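PDB 6K0P: alpha-1,3-glucanase from Paenibacillus glycanilyticus, which hydrolyses alpha-1,3-glucan through its GH87 catalytic domain, in which bound glucose units occupy several separate sites. Local coordinates for residues G217-N222 with T242-P247; L492-M497 with I522-R527; Q532-G537 with Q559-T564. The protein carries 1 engineered substitution. One frame throughout, in Å; residues are numbered along the deposited sequence.

Contact 1: G217-N222 with T242-P247; sequences GEWTIN and TKLVAP. With GLC (alpha-D-glucopyranose), chain D.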
ATOM      1  N   GLY A 217     -22.236 -13.945  -0.365  1.00 11.59           N
ATOM      2  CA  GLY A 217     -22.453 -14.243  -1.762  1.00 11.49           C
ATOM      3  C   GLY A 217     -21.657 -13.344  -2.675  1.00 12.28           C
ATOM      4  O   GLY A 217     -20.857 -12.535  -2.202  1.00 12.99           O
ATOM      5  N   GLU A 218     -21.856 -13.487  -3.981  1.00 11.57           N
ATOM      6  CA  GLU A 218     -21.267 -12.598  -4.968  1.00 12.14           C
ATOM      7  C   GLU A 218     -22.379 -11.763  -5.573  1.00 16.15           C
ATOM      8  O   GLU A 218     -23.364 -12.309  -6.083  1.00 19.25           O
ATOM      9  CB  GLU A 218     -20.571 -13.384  -6.075  1.00 13.09           C
ATOM     10  CG  GLU A 218     -19.391 -14.227  -5.620  1.00 12.90           C
ATOM     11  CD  GLU A 218     -18.702 -14.881  -6.801  1.00 17.57           C
ATOM     12  OE1 GLU A 218     -18.914 -14.408  -7.938  1.00 21.23           O
ATOM     13  OE2 GLU A 218     -17.942 -15.841  -6.593  1.00 22.87           O
ATOM     14  N   TRP A 219     -22.210 -10.445  -5.531  1.00 12.27           N
ATOM     15  CA  TRP A 219     -23.257  -9.503  -5.909  1.00 11.87           C
ATOM     16  C   TRP A 219     -22.673  -8.545  -6.932  1.00 13.70           C
ATOM     17  O   TRP A 219     -21.675  -7.872  -6.652  1.00 12.92           O
ATOM     18  CB  TRP A 219     -23.742  -8.750  -4.669  1.00 12.85           C
ATOM     19  CG  TRP A 219     -24.154  -9.699  -3.589  1.00 10.28           C
ATOM     20  CD1 TRP A 219     -23.430 -10.065  -2.487  1.00 11.95           C
ATOM     21  CD2 TRP A 219     -25.373 -10.446  -3.539  1.00 11.71           C
ATOM     22  NE1 TRP A 219     -24.139 -10.980  -1.748  1.00 12.03           N
ATOM     23  CE2 TRP A 219     -25.337 -11.225  -2.369  1.00 12.81           C
ATOM     24  CE3 TRP A 219     -26.498 -10.518  -4.365  1.00 13.68           C
ATOM     25  CZ2 TRP A 219     -26.376 -12.073  -2.005  1.00 15.15           C
ATOM     26  CZ3 TRP A 219     -27.538 -11.365  -3.998  1.00 15.70           C
ATOM     27  CH2 TRP A 219     -27.468 -12.125  -2.830  1.00 16.66           C
ATOM     28  N   THR A 220     -23.278  -8.493  -8.115  1.00 13.77           N
ATOM     29  CA  THR A 220     -22.741  -7.647  -9.172  1.00 12.82           C
ATOM     30  C   THR A 220     -22.851  -6.182  -8.777  1.00 12.91           C
ATOM     31  O   THR A 220     -23.912  -5.716  -8.343  1.00 14.61           O
ATOM     32  CB  THR A 220     -23.511  -7.883 -10.468  1.00 15.08           C
ATOM     33  OG1 THR A 220     -23.203  -9.189 -10.967  1.00 16.77           O
ATOM     34  CG2 THR A 220     -23.127  -6.837 -11.527  1.00 14.91           C
ATOM     35  N   ILE A 221     -21.748  -5.459  -8.909  1.00 11.32           N
ATOM     36  CA  ILE A 221     -21.767  -4.004  -8.920  1.00 12.70           C
ATOM     37  C   ILE A 221     -21.335  -3.575 -10.320  1.00 12.39           C
ATOM     38  O   ILE A 221     -20.151  -3.616 -10.677  1.00 13.22           O
ATOM     39  CB  ILE A 221     -20.923  -3.383  -7.798  1.00 12.44           C
ATOM     40  CG1 ILE A 221     -19.524  -3.998  -7.710  1.00 13.11           C
ATOM     41  CG2 ILE A 221     -21.633  -3.556  -6.458  1.00 14.82           C
ATOM     42  CD1 ILE A 221     -18.595  -3.218  -6.779  1.00 17.21           C
ATOM     43  N   ASN A 222     -22.312  -3.209 -11.149  1.00 13.52           N
ATOM     44  CA  ASN A 222     -22.026  -2.799 -12.519  1.00 12.23           C
ATOM     45  C   ASN A 222     -22.234  -1.307 -12.722  1.00 13.78           C
ATOM     46  O   ASN A 222     -22.329  -0.841 -13.862  1.00 16.62           O
ATOM     47  CB  ASN A 222     -22.820  -3.622 -13.536  1.00 15.78           C
ATOM     48  CG  ASN A 222     -24.317  -3.428 -13.417  1.00 21.34           C
ATOM     49  OD1 ASN A 222     -24.793  -2.514 -12.745  1.00 21.73           O
ATOM     50  ND2 ASN A 222     -25.074  -4.299 -14.075  1.00 26.03           N
ATOM     51  N   THR A 242     -19.289 -11.560   2.006  1.00 10.30           N
ATOM     52  CA  THR A 242     -20.027 -10.655   1.125  1.00  9.83           C
ATOM     53  C   THR A 242     -19.036 -10.085   0.125  1.00  9.69           C
ATOM     54  O   THR A 242     -18.129  -9.340   0.507  1.00 10.67           O
ATOM     55  CB  THR A 242     -20.655  -9.524   1.932  1.00 10.32           C
ATOM     56  OG1 THR A 242     -21.621 -10.067   2.841  1.00 11.11           O
ATOM     57  CG2 THR A 242     -21.348  -8.515   1.000  1.00 11.88           C
ATOM     58  N   LYS A 243     -19.206 -10.431  -1.150  1.00  8.96           N
ATOM     59  CA  LYS A 243     -18.303 -10.007  -2.216  1.00  9.06           C
ATOM     60  C   LYS A 243     -19.088  -9.189  -3.229  1.00 11.26           C
ATOM     61  O   LYS A 243     -19.981  -9.722  -3.899  1.00 12.11           O
ATOM     62  CB  LYS A 243     -17.695 -11.228  -2.912  1.00 11.62           C
ATOM     63  CG  LYS A 243     -16.908 -12.129  -1.963  1.00 12.44           C
ATOM     64  CD  LYS A 243     -16.502 -13.428  -2.656  1.00 17.60           C
ATOM     65  CE  LYS A 243     -15.771 -14.367  -1.701  1.00 18.69           C
ATOM     66  NZ  LYS A 243     -15.243 -15.548  -2.448  1.00 25.17           N
ATOM     67  N   LEU A 244     -18.737  -7.913  -3.358  1.00 10.62           N
ATOM     68  CA  LEU A 244     -19.285  -7.069  -4.409  1.00 11.52           C
ATOM     69  C   LEU A 244     -18.346  -7.180  -5.603  1.00 12.84           C
ATOM     70  O   LEU A 244     -17.139  -6.939  -5.470  1.00 14.62           O
ATOM     71  CB  LEU A 244     -19.378  -5.624  -3.925  1.00 11.30           C
ATOM     72  CG  LEU A 244     -20.064  -5.393  -2.577  1.00 12.99           C
ATOM     73  CD1 LEU A 244     -20.205  -3.884  -2.319  1.00 11.87           C
ATOM     74  CD2 LEU A 244     -21.420  -6.091  -2.497  1.00 14.05           C
ATOM     75  N   VAL A 245     -18.878  -7.580  -6.751  1.00 10.16           N
ATOM     76  CA  VAL A 245     -18.053  -8.028  -7.868  1.00 10.64           C
ATOM     77  C   VAL A 245     -18.351  -7.171  -9.093  1.00 10.71           C
ATOM     78  O   VAL A 245     -19.478  -7.183  -9.608  1.00 12.05           O
ATOM     79  CB  VAL A 245     -18.277  -9.523  -8.164  1.00 11.45           C
ATOM     80  CG1 VAL A 245     -17.391  -9.979  -9.309  1.00 11.06           C
ATOM     81  CG2 VAL A 245     -17.996 -10.362  -6.915  1.00 12.11           C
ATOM     82  N   ALA A 246     -17.338  -6.453  -9.577  1.00 10.77           N
ATOM     83  CA  ALA A 246     -17.467  -5.782 -10.864  1.00 11.17           C
ATOM     84  C   ALA A 246     -17.554  -6.842 -11.963  1.00 11.53           C
ATOM     85  O   ALA A 246     -16.973  -7.920 -11.836  1.00 13.03           O
ATOM     86  CB  ALA A 246     -16.245  -4.896 -11.116  1.00 11.17           C
ATOM     87  N   PRO A 247     -18.285  -6.568 -13.063  1.00 12.03           N
ATOM     88  CA  PRO A 247     -18.437  -7.590 -14.110  1.00 13.07           C
ATOM     89  C   PRO A 247     -17.092  -8.045 -14.641  1.00 14.06           C
ATOM     90  O   PRO A 247     -16.367  -7.255 -15.248  1.00 12.92           O
ATOM     91  CB  PRO A 247     -19.254  -6.870 -15.192  1.00 13.81           C
ATOM     92  CG  PRO A 247     -20.005  -5.812 -14.435  1.00 17.37           C
ATOM     93  CD  PRO A 247     -19.049  -5.347 -13.369  1.00 15.80           C
TER
HETATM   94  C1  GLC D   1     -14.475 -15.711  -6.435  1.00 23.91           C
HETATM   95  C2  GLC D   1     -13.612 -15.414  -7.644  1.00 24.29           C
HETATM   96  C3  GLC D   1     -12.545 -16.464  -7.979  1.00 21.51           C
HETATM   97  C4  GLC D   1     -11.898 -16.902  -6.705  1.00 21.82           C
HETATM   98  C5  GLC D   1     -12.970 -17.455  -5.814  1.00 21.95           C
HETATM   99  C6  GLC D   1     -12.412 -18.078  -4.542  1.00 20.77           C
HETATM  100  O1  GLC D   1     -15.455 -16.569  -6.787  1.00 21.72           O
HETATM  101  O2  GLC D   1     -14.451 -15.145  -8.737  1.00 23.33           O
HETATM  102  O3  GLC D   1     -11.494 -15.831  -8.656  1.00 19.87           O
HETATM  103  O4  GLC D   1     -10.974 -17.911  -6.995  1.00 19.15           O
HETATM  104  O5  GLC D   1     -13.728 -16.349  -5.426  1.00 23.97           O
HETATM  105  O6  GLC D   1     -11.650 -17.195  -3.756  1.00 20.69           O
HETATM  106  O   HOH W   1     -17.220 -16.752  -4.111  1.00 19.07           O
HETATM  107  O   HOH W   2     -20.311  -9.160 -11.588  1.00 18.15           O
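E218 and K243 sit side by side on neighbouring parallel strands and reach the same glucose. The sugar's O1 donates to E218 OE2 at 2.6 Å, while K243 NZ makes a weak bond of 3.4 Å to GLC O5. Carboxylate and ammonium do not touch, E218 OE2 and K243 NZ being 5.0 Å apart; a water spans them, donating a hydrogen bond to E218 OE2, accepting one from K243 NZ and also hydrogen-bonded to GLC O1. Both chains leave the sheet with CG anti to the carbonyl carbon (chi1 -63° and -59°) and run on extended, which carries both polar ends to the sugar. Q140 O, from the D1 family region, binds the same glucose.

Beneath them the backbone ladder is that of a parallel beta-helix, as expected for a pectate-lyase-like domain, with 217-220 and 242-245 stacked on successive coils. The ladder opens at K243, whose N donates to G217 O and whose O accepts from W219 N. W219 O then takes V245 N, and V245 O takes I221 N at 2.9 Å. A second water ties V245 O to T220 OG1.

On the sheet's other face W219 CB meets L244 CD2 at 4.1 Å. Past the strand end I221 crosses L244 at about a right angle, I221 CD1 lying 3.8 Å from L244 CB, and I196 of helix 196-204 packs against both. W219 NE1 is held by P215 O.

Contact 2: L492-M497 with I522-R527; sequences LMFQSM and IKLVVR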
ATOM      1  N   LEU A 492      18.188   8.011   5.292  1.00 12.11           N
ATOM      2  CA  LEU A 492      17.545   9.317   5.211  1.00 11.78           C
ATOM      3  C   LEU A 492      18.184  10.100   4.075  1.00 11.22           C
ATOM      4  O   LEU A 492      19.413  10.152   3.971  1.00 14.52           O
ATOM      5  CB  LEU A 492      17.732  10.082   6.529  1.00 12.02           C
ATOM      6  CG  LEU A 492      17.334   9.324   7.793  1.00 11.37           C
ATOM      7  CD1 LEU A 492      17.759  10.069   9.069  1.00 13.43           C
ATOM      8  CD2 LEU A 492      15.826   9.078   7.783  1.00 12.42           C
ATOM      9  N   MET A 493      17.358  10.707   3.227  1.00 10.52           N
ATOM     10  CA  MET A 493      17.840  11.414   2.049  1.00  9.84           C
ATOM     11  C   MET A 493      17.216  12.805   2.043  1.00 11.73           C
ATOM     12  O   MET A 493      15.994  12.942   1.917  1.00 12.83           O
ATOM     13  CB  MET A 493      17.469  10.634   0.789  1.00 13.15           C
ATOM     14  CG  MET A 493      17.832  11.318  -0.515  1.00  9.78           C
ATOM     15  SD  MET A 493      17.575  10.163  -1.878  1.00 13.79           S
ATOM     16  CE  MET A 493      16.932  11.241  -3.157  1.00 12.91           C
ATOM     17  N   PHE A 494      18.050  13.838   2.187  1.00 11.42           N
ATOM     18  CA  PHE A 494      17.596  15.223   2.236  1.00 10.97           C
ATOM     19  C   PHE A 494      17.958  15.912   0.926  1.00 11.10           C
ATOM     20  O   PHE A 494      19.075  15.746   0.423  1.00 12.78           O
ATOM     21  CB  PHE A 494      18.293  15.977   3.376  1.00 11.80           C
ATOM     22  CG  PHE A 494      17.958  15.465   4.750  1.00 10.71           C
ATOM     23  CD1 PHE A 494      18.625  14.367   5.282  1.00 10.26           C
ATOM     24  CD2 PHE A 494      16.993  16.099   5.527  1.00 11.87           C
ATOM     25  CE1 PHE A 494      18.324  13.895   6.560  1.00 10.49           C
ATOM     26  CE2 PHE A 494      16.688  15.636   6.793  1.00 11.02           C
ATOM     27  CZ  PHE A 494      17.357  14.539   7.315  1.00 11.03           C
ATOM     28  N   GLN A 495      17.032  16.705   0.384  1.00 11.01           N
ATOM     29  CA  GLN A 495      17.245  17.317  -0.924  1.00 11.15           C
ATOM     30  C   GLN A 495      16.445  18.607  -1.041  1.00 10.84           C
ATOM     31  O   GLN A 495      15.304  18.672  -0.579  1.00 11.22           O
ATOM     32  CB  GLN A 495      16.804  16.346  -2.033  1.00 11.25           C
ATOM     33  CG  GLN A 495      16.943  16.869  -3.471  1.00 10.65           C
ATOM     34  CD  GLN A 495      16.394  15.888  -4.505  1.00 12.60           C
ATOM     35  OE1 GLN A 495      16.100  14.733  -4.181  1.00 12.34           O
ATOM     36  NE2 GLN A 495      16.248  16.343  -5.746  1.00 13.24           N
ATOM     37  N   SER A 496      17.050  19.629  -1.664  1.00 10.62           N
ATOM     38  CA  SER A 496      16.382  20.896  -1.967  1.00 11.73           C
ATOM     39  C   SER A 496      16.303  21.084  -3.473  1.00 11.58           C
ATOM     40  O   SER A 496      17.318  20.964  -4.173  1.00 14.98           O
ATOM     41  CB  SER A 496      17.146  22.092  -1.379  1.00 12.81           C
ATOM     42  OG  SER A 496      17.043  22.113   0.029  1.00 12.75           O
ATOM     43  N   MET A 497      15.108  21.398  -3.962  1.00 12.85           N
ATOM     44  CA  MET A 497      14.929  21.766  -5.358  1.00 13.53           C
ATOM     45  C   MET A 497      15.563  23.126  -5.624  1.00 13.98           C
ATOM     46  O   MET A 497      15.319  24.092  -4.892  1.00 15.08           O
ATOM     47  CB  MET A 497      13.430  21.829  -5.662  1.00 13.44           C
ATOM     48  CG  MET A 497      13.067  22.400  -7.020  1.00 15.40           C
ATOM     49  SD  MET A 497      11.272  22.351  -7.214  1.00 20.28           S
ATOM     50  CE  MET A 497      11.040  23.286  -8.723  1.00 23.05           C
ATOM     51  N   ILE A 522      22.916   8.339   5.739  1.00 12.52           N
ATOM     52  CA  ILE A 522      22.287   9.621   5.443  1.00 12.08           C
ATOM     53  C   ILE A 522      22.928  10.173   4.180  1.00 12.35           C
ATOM     54  O   ILE A 522      24.157  10.167   4.054  1.00 13.91           O
ATOM     55  CB  ILE A 522      22.476  10.604   6.615  1.00 14.11           C
ATOM     56  CG1 ILE A 522      21.814  10.047   7.878  1.00 14.21           C
ATOM     57  CG2 ILE A 522      21.940  12.002   6.252  1.00 12.40           C
ATOM     58  CD1 ILE A 522      22.246  10.727   9.150  1.00 18.18           C
ATOM     59  N   LYS A 523      22.105  10.628   3.236  1.00 11.98           N
ATOM     60  CA  LYS A 523      22.602  11.314   2.050  1.00 10.96           C
ATOM     61  C   LYS A 523      22.016  12.716   2.002  1.00 13.41           C
ATOM     62  O   LYS A 523      20.788  12.887   2.033  1.00 12.50           O
ATOM     63  CB  LYS A 523      22.263  10.566   0.760  1.00 13.93           C
ATOM     64  CG  LYS A 523      22.744  11.336  -0.477  1.00 12.17           C
ATOM     65  CD  LYS A 523      22.682  10.493  -1.742  1.00 13.65           C
ATOM     66  CE  LYS A 523      23.066  11.313  -2.972  1.00 11.61           C
ATOM     67  NZ  LYS A 523      23.000  10.508  -4.239  1.00 13.86           N
ATOM     68  N   LEU A 524      22.893  13.715   1.951  1.00 13.39           N
ATOM     69  CA  LEU A 524      22.510  15.068   1.573  1.00 11.74           C
ATOM     70  C   LEU A 524      22.752  15.170   0.072  1.00 13.16           C
ATOM     71  O   LEU A 524      23.899  15.102  -0.383  1.00 14.23           O
ATOM     72  CB  LEU A 524      23.331  16.091   2.361  1.00 12.17           C
ATOM     73  CG  LEU A 524      23.432  15.890   3.879  1.00 13.65           C
ATOM     74  CD1 LEU A 524      24.251  17.027   4.526  1.00 13.74           C
ATOM     75  CD2 LEU A 524      22.062  15.792   4.553  1.00 14.19           C
ATOM     76  N   VAL A 525      21.678  15.272  -0.705  1.00 12.87           N
ATOM     77  CA  VAL A 525      21.809  15.261  -2.159  1.00 11.51           C
ATOM     78  C   VAL A 525      22.523  16.533  -2.599  1.00 11.87           C
ATOM     79  O   VAL A 525      22.079  17.647  -2.298  1.00 14.06           O
ATOM     80  CB  VAL A 525      20.438  15.109  -2.834  1.00 12.84           C
ATOM     81  CG1 VAL A 525      20.582  15.103  -4.367  1.00 13.03           C
ATOM     82  CG2 VAL A 525      19.749  13.832  -2.336  1.00 11.96           C
ATOM     83  N   VAL A 526      23.630  16.368  -3.323  1.00 12.79           N
ATOM     84  CA  VAL A 526      24.453  17.496  -3.756  1.00 12.57           C
ATOM     85  C   VAL A 526      24.061  17.978  -5.145  1.00 14.47           C
ATOM     86  O   VAL A 526      23.978  19.185  -5.393  1.00 14.93           O
ATOM     87  CB  VAL A 526      25.940  17.085  -3.695  1.00 13.30           C
ATOM     88  CG1 VAL A 526      26.829  18.188  -4.268  1.00 14.83           C
ATOM     89  CG2 VAL A 526      26.339  16.776  -2.277  1.00 15.15           C
ATOM     90  N   ARG A 527      23.834  17.050  -6.073  1.00 13.81           N
ATOM     91  CA  ARG A 527      23.425  17.410  -7.425  1.00 14.09           C
ATOM     92  C   ARG A 527      22.628  16.223  -7.957  1.00 13.68           C
ATOM     93  O   ARG A 527      23.213  15.237  -8.421  1.00 14.65           O
ATOM     94  CB  ARG A 527      24.631  17.726  -8.305  1.00 14.79           C
ATOM     95  CG  ARG A 527      24.253  18.144  -9.723  1.00 17.99           C
ATOM     96  CD  ARG A 527      25.473  18.573 -10.554  1.00 17.52           C
ATOM     97  NE  ARG A 527      26.371  17.473 -10.908  1.00 18.66           N
ATOM     98  CZ  ARG A 527      27.532  17.232 -10.304  1.00 19.63           C
ATOM     99  NH1 ARG A 527      27.934  18.004  -9.301  1.00 22.10           N
ATOM    100  NH2 ARG A 527      28.293  16.215 -10.698  1.00 21.30           N
TER
HETATM  101  O   HOH W   3      19.669  19.052  -2.695  1.00 12.86           O
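F494 lies alongside L524 and leads the same way, its CD1 3.8 Å from L524 CD2, in one of the side-chain ladders inside the parallel beta-helix of this pectate-lyase-like domain. Successive coils put L492 over I522, M493 over K523 and F494 over L524, in register. Three backbone bonds hold them: K523 N to L492 O, F494 N to K523 O and V525 N to F494 O.

The phenyl ring is set by chi1 -65°, which places CG anti to the carbonyl carbon. I522 CG2 sits at the ring's edge, near its plane, 4.1 Å from F494 CE1. L492 CD1 and I522 CG1 continue the row. A539 and I467 also pack on F494, while F541 touches L492 and I522. An alanine at F494 would leave L524 CD2 and I522 CG2 without their aromatic neighbour and is likely to open a gap in this buried row.

On the other face M493 and K523 part company. The lysine leads away to a salt bridge with D454. M493 has CG anti to its own N (chi1 176°), and its CG meets V525 CG2 at 3.6 Å; a bend at chi3 of 142° then brings CE back to the same methyl. Just past the paired residues, V525 points toward the first strand. Its CG2 presses to 3.4 Å from F494 O, and its CB and CG1 lie against CB and CG of Q495. That glutamine is fixed by W466 NE1 on OE1 and offers NE2 to O6 of a bound glucose. Beyond it the strands separate, and one water bridges them, accepting from S496 N and probably donating to V525 O, 2.8 Å away.

Contact 3: Q532-G537 with Q559-T564; sequences QGPAYG and QSPNFT. With SO4 (sulfate ion), chain E.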
ATOM      1  N   GLN A 532      20.736  21.120 -10.730  1.00 16.36           N
ATOM      2  CA  GLN A 532      20.290  21.021  -9.349  1.00 17.00           C
ATOM      3  C   GLN A 532      21.476  21.110  -8.401  1.00 17.37           C
ATOM      4  O   GLN A 532      22.591  20.694  -8.730  1.00 22.40           O
ATOM      5  CB  GLN A 532      19.537  19.707  -9.119  1.00 16.06           C
ATOM      6  CG  GLN A 532      18.185  19.699  -9.789  1.00 16.33           C
ATOM      7  CD  GLN A 532      17.305  20.810  -9.272  1.00 17.18           C
ATOM      8  OE1 GLN A 532      17.039  20.892  -8.075  1.00 15.77           O
ATOM      9  NE2 GLN A 532      16.864  21.687 -10.168  1.00 17.10           N
ATOM     10  N   GLY A 533      21.224  21.658  -7.216  1.00 16.98           N
ATOM     11  CA  GLY A 533      22.262  21.873  -6.238  1.00 16.15           C
ATOM     12  C   GLY A 533      21.927  21.285  -4.882  1.00 15.54           C
ATOM     13  O   GLY A 533      20.993  20.493  -4.738  1.00 14.13           O
ATOM     14  N   PRO A 534      22.682  21.667  -3.864  1.00 14.15           N
ATOM     15  CA  PRO A 534      22.597  21.015  -2.549  1.00 14.01           C
ATOM     16  C   PRO A 534      21.476  21.588  -1.681  1.00 13.08           C
ATOM     17  O   PRO A 534      20.759  22.515  -2.060  1.00 13.50           O
ATOM     18  CB  PRO A 534      23.969  21.306  -1.939  1.00 15.94           C
ATOM     19  CG  PRO A 534      24.384  22.609  -2.578  1.00 16.09           C
ATOM     20  CD  PRO A 534      23.826  22.596  -3.966  1.00 16.46           C
ATOM     21  N   ALA A 535      21.349  21.020  -0.482  1.00 13.95           N
ATOM     22  CA  ALA A 535      20.201  21.288   0.375  1.00 12.39           C
ATOM     23  C   ALA A 535      20.407  22.560   1.186  1.00 13.87           C
ATOM     24  O   ALA A 535      21.539  22.943   1.505  1.00 13.32           O
ATOM     25  CB  ALA A 535      19.960  20.116   1.325  1.00 12.66           C
ATOM     26  N   TYR A 536      19.291  23.203   1.537  1.00 12.69           N
ATOM     27  CA  TYR A 536      19.287  24.477   2.248  1.00 13.46           C
ATOM     28  C   TYR A 536      18.574  24.335   3.583  1.00 12.65           C
ATOM     29  O   TYR A 536      17.451  23.818   3.642  1.00 12.11           O
ATOM     30  CB  TYR A 536      18.598  25.563   1.418  1.00 13.49           C
ATOM     31  CG  TYR A 536      19.521  26.177   0.392  1.00 14.82           C
ATOM     32  CD1 TYR A 536      19.961  25.442  -0.710  1.00 14.30           C
ATOM     33  CD2 TYR A 536      19.966  27.484   0.534  1.00 16.08           C
ATOM     34  CE1 TYR A 536      20.821  26.005  -1.643  1.00 17.45           C
ATOM     35  CE2 TYR A 536      20.832  28.047  -0.390  1.00 16.44           C
ATOM     36  CZ  TYR A 536      21.250  27.306  -1.471  1.00 18.31           C
ATOM     37  OH  TYR A 536      22.102  27.885  -2.388  1.00 19.88           O
ATOM     38  N   GLY A 537      19.214  24.822   4.643  1.00 13.46           N
ATOM     39  CA  GLY A 537      18.623  24.833   5.967  1.00 13.72           C
ATOM     40  C   GLY A 537      19.402  23.935   6.903  1.00 12.90           C
ATOM     41  O   GLY A 537      20.592  24.156   7.137  1.00 11.87           O
ATOM     42  N   GLN A 559      29.953  19.022   1.045  1.00 14.19           N
ATOM     43  CA  GLN A 559      29.549  19.631  -0.215  1.00 14.31           C
ATOM     44  C   GLN A 559      28.228  20.371  -0.120  1.00 12.24           C
ATOM     45  O   GLN A 559      27.694  20.802  -1.149  1.00 16.05           O
ATOM     46  CB  GLN A 559      29.445  18.569  -1.311  1.00 15.70           C
ATOM     47  CG  GLN A 559      30.733  17.838  -1.595  1.00 14.04           C
ATOM     48  CD  GLN A 559      30.510  16.692  -2.553  1.00 16.54           C
ATOM     49  OE1 GLN A 559      30.491  16.885  -3.771  1.00 19.25           O
ATOM     50  NE2 GLN A 559      30.290  15.498  -2.004  1.00 17.80           N
ATOM     51  N   SER A 560      27.687  20.517   1.087  1.00 13.93           N
ATOM     52  CA  SER A 560      26.398  21.172   1.305  1.00 14.13           C
ATOM     53  C   SER A 560      26.604  22.363   2.232  1.00 15.32           C
ATOM     54  O   SER A 560      26.237  22.317   3.419  1.00 14.96           O
ATOM     55  CB  SER A 560      25.355  20.189   1.826  1.00 14.58           C
ATOM     56  OG  SER A 560      25.326  19.026   1.006  1.00 14.85           O
ATOM     57  N   PRO A 561      27.191  23.453   1.718  1.00 14.36           N
ATOM     58  CA  PRO A 561      27.545  24.591   2.579  1.00 15.61           C
ATOM     59  C   PRO A 561      26.357  25.391   3.075  1.00 16.26           C
ATOM     60  O   PRO A 561      26.549  26.242   3.953  1.00 15.34           O
ATOM     61  CB  PRO A 561      28.442  25.446   1.674  1.00 17.43           C
ATOM     62  CG  PRO A 561      27.958  25.163   0.299  1.00 19.40           C
ATOM     63  CD  PRO A 561      27.556  23.695   0.308  1.00 17.44           C
ATOM     64  N   ASN A 562      25.153  25.164   2.544  1.00 13.48           N
ATOM     65  CA  ASN A 562      23.951  25.867   2.973  1.00 14.41           C
ATOM     66  C   ASN A 562      23.103  25.044   3.935  1.00 12.01           C
ATOM     67  O   ASN A 562      21.997  25.473   4.288  1.00 14.07           O
ATOM     68  CB  ASN A 562      23.099  26.249   1.757  1.00 15.12           C
ATOM     69  CG  ASN A 562      23.931  26.740   0.589  1.00 17.40           C
ATOM     70  OD1 ASN A 562      24.264  25.976  -0.329  1.00 18.40           O
ATOM     71  ND2 ASN A 562      24.269  28.027   0.610  1.00 16.42           N
ATOM     72  N   PHE A 563      23.585  23.871   4.348  1.00 13.02           N
ATOM     73  CA  PHE A 563      22.830  22.931   5.168  1.00 12.40           C
ATOM     74  C   PHE A 563      23.658  22.580   6.392  1.00 13.61           C
ATOM     75  O   PHE A 563      24.826  22.196   6.258  1.00 16.63           O
ATOM     76  CB  PHE A 563      22.534  21.647   4.377  1.00 14.59           C
ATOM     77  CG  PHE A 563      21.528  20.735   5.047  1.00 12.28           C
ATOM     78  CD1 PHE A 563      20.182  20.879   4.775  1.00 12.95           C
ATOM     79  CD2 PHE A 563      21.926  19.739   5.936  1.00 14.10           C
ATOM     80  CE1 PHE A 563      19.238  20.044   5.368  1.00 12.95           C
ATOM     81  CE2 PHE A 563      20.976  18.900   6.533  1.00 12.40           C
ATOM     82  CZ  PHE A 563      19.637  19.064   6.241  1.00 12.54           C
ATOM     83  N   THR A 564      23.065  22.702   7.577  1.00 11.53           N
ATOM     84  CA  THR A 564      23.759  22.403   8.826  1.00 12.16           C
ATOM     85  C   THR A 564      23.208  21.120   9.434  1.00 11.16           C
ATOM     86  O   THR A 564      22.027  21.051   9.793  1.00 13.77           O
ATOM     87  CB  THR A 564      23.628  23.558   9.820  1.00 15.09           C
ATOM     88  OG1 THR A 564      24.276  24.717   9.281  1.00 16.57           O
ATOM     89  CG2 THR A 564      24.268  23.178  11.148  1.00 14.69           C
TER
HETATM   90  S   SO4 E2001      31.133  14.883   1.590  1.00 16.17           S
HETATM   91  O1  SO4 E2001      30.381  15.904   0.890  1.00 15.25           O
HETATM   92  O2  SO4 E2001      32.516  14.905   1.064  1.00 18.50           O
HETATM   93  O3  SO4 E2001      31.158  15.132   3.021  1.00 14.69           O
HETATM   94  O4  SO4 E2001      30.558  13.546   1.395  1.00 16.57           O
HETATM   95  O   HOH W   4      22.746  18.673   0.197  1.00 12.80           O
HETATM   96  O   HOH W   5      24.179  23.369   0.622  1.00 15.49           O
HETATM   97  O   HOH W   6      25.010  26.322  -2.890  1.00 32.09           O
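N562 lays its side chain flat over the ring of Y536. CB stands over the ring centre, 3.6 Å from the centroid, in a CH-pi contact, and the amide plane is only 7° from the ring plane, with N562 CG 3.4 Å from Y536 CZ. N562 CG is anti to the carbonyl carbon (chi1 -41°), and chi2 of 96° turns the amide parallel to the ring.

This stack leaves OD1 to two waters, each donating to it. One of them also donates to A535 O and accepts from N562 N at 2.8 Å, serving both backbones; the other reaches Y536 OH weakly. A third water accepts from A535 N and donates to S560 OG, whose hydroxyl also bonds G556 O.

Direct backbone bonds are two: N562 O accepts from G537 N, and G537 O accepts from T564 N at 2.9 Å. They begin the parallel pairing of 537-541 with 563-569, the final step of the beta-helix. A type I turn, S560 to F563, with F563 N bonded to S560 O at 3.2 Å, leads into it, while A535 CB lies 3.5 Å from F563 CD1. Q559 leads away from 532-537, its NE2 bonded to Y555 OH and to a sulfate ion that probably came from the crystallisation liquor.

Ahead of G537, then, the polar links are probably solvent-mediated, whereas the stack and the A535-F563 packing are direct.

How the contacts relate
Going from the N terminus, contact 1 comes first: 242-247 returns beside 217-222 after 19 residues and closes an early coil, joining strands 217-220 and 242-245 near the start of the beta-helix. Many coils later, contacts 2 and 3 tie its last ones together, 490-496 with 520-524 and 537-541 with 563-569. All three are in series; none nests within or crosses another. Contact 1 lies across the chain's centre from the other two, about 47 Å from contact 2 and 54 Å from contact 3, centre to centre. Contacts 2 and 3 are neighbours, centres about 8 Å apart, joined by a probable hydrogen bond between S496 OG and Y536 N (2.9 Å).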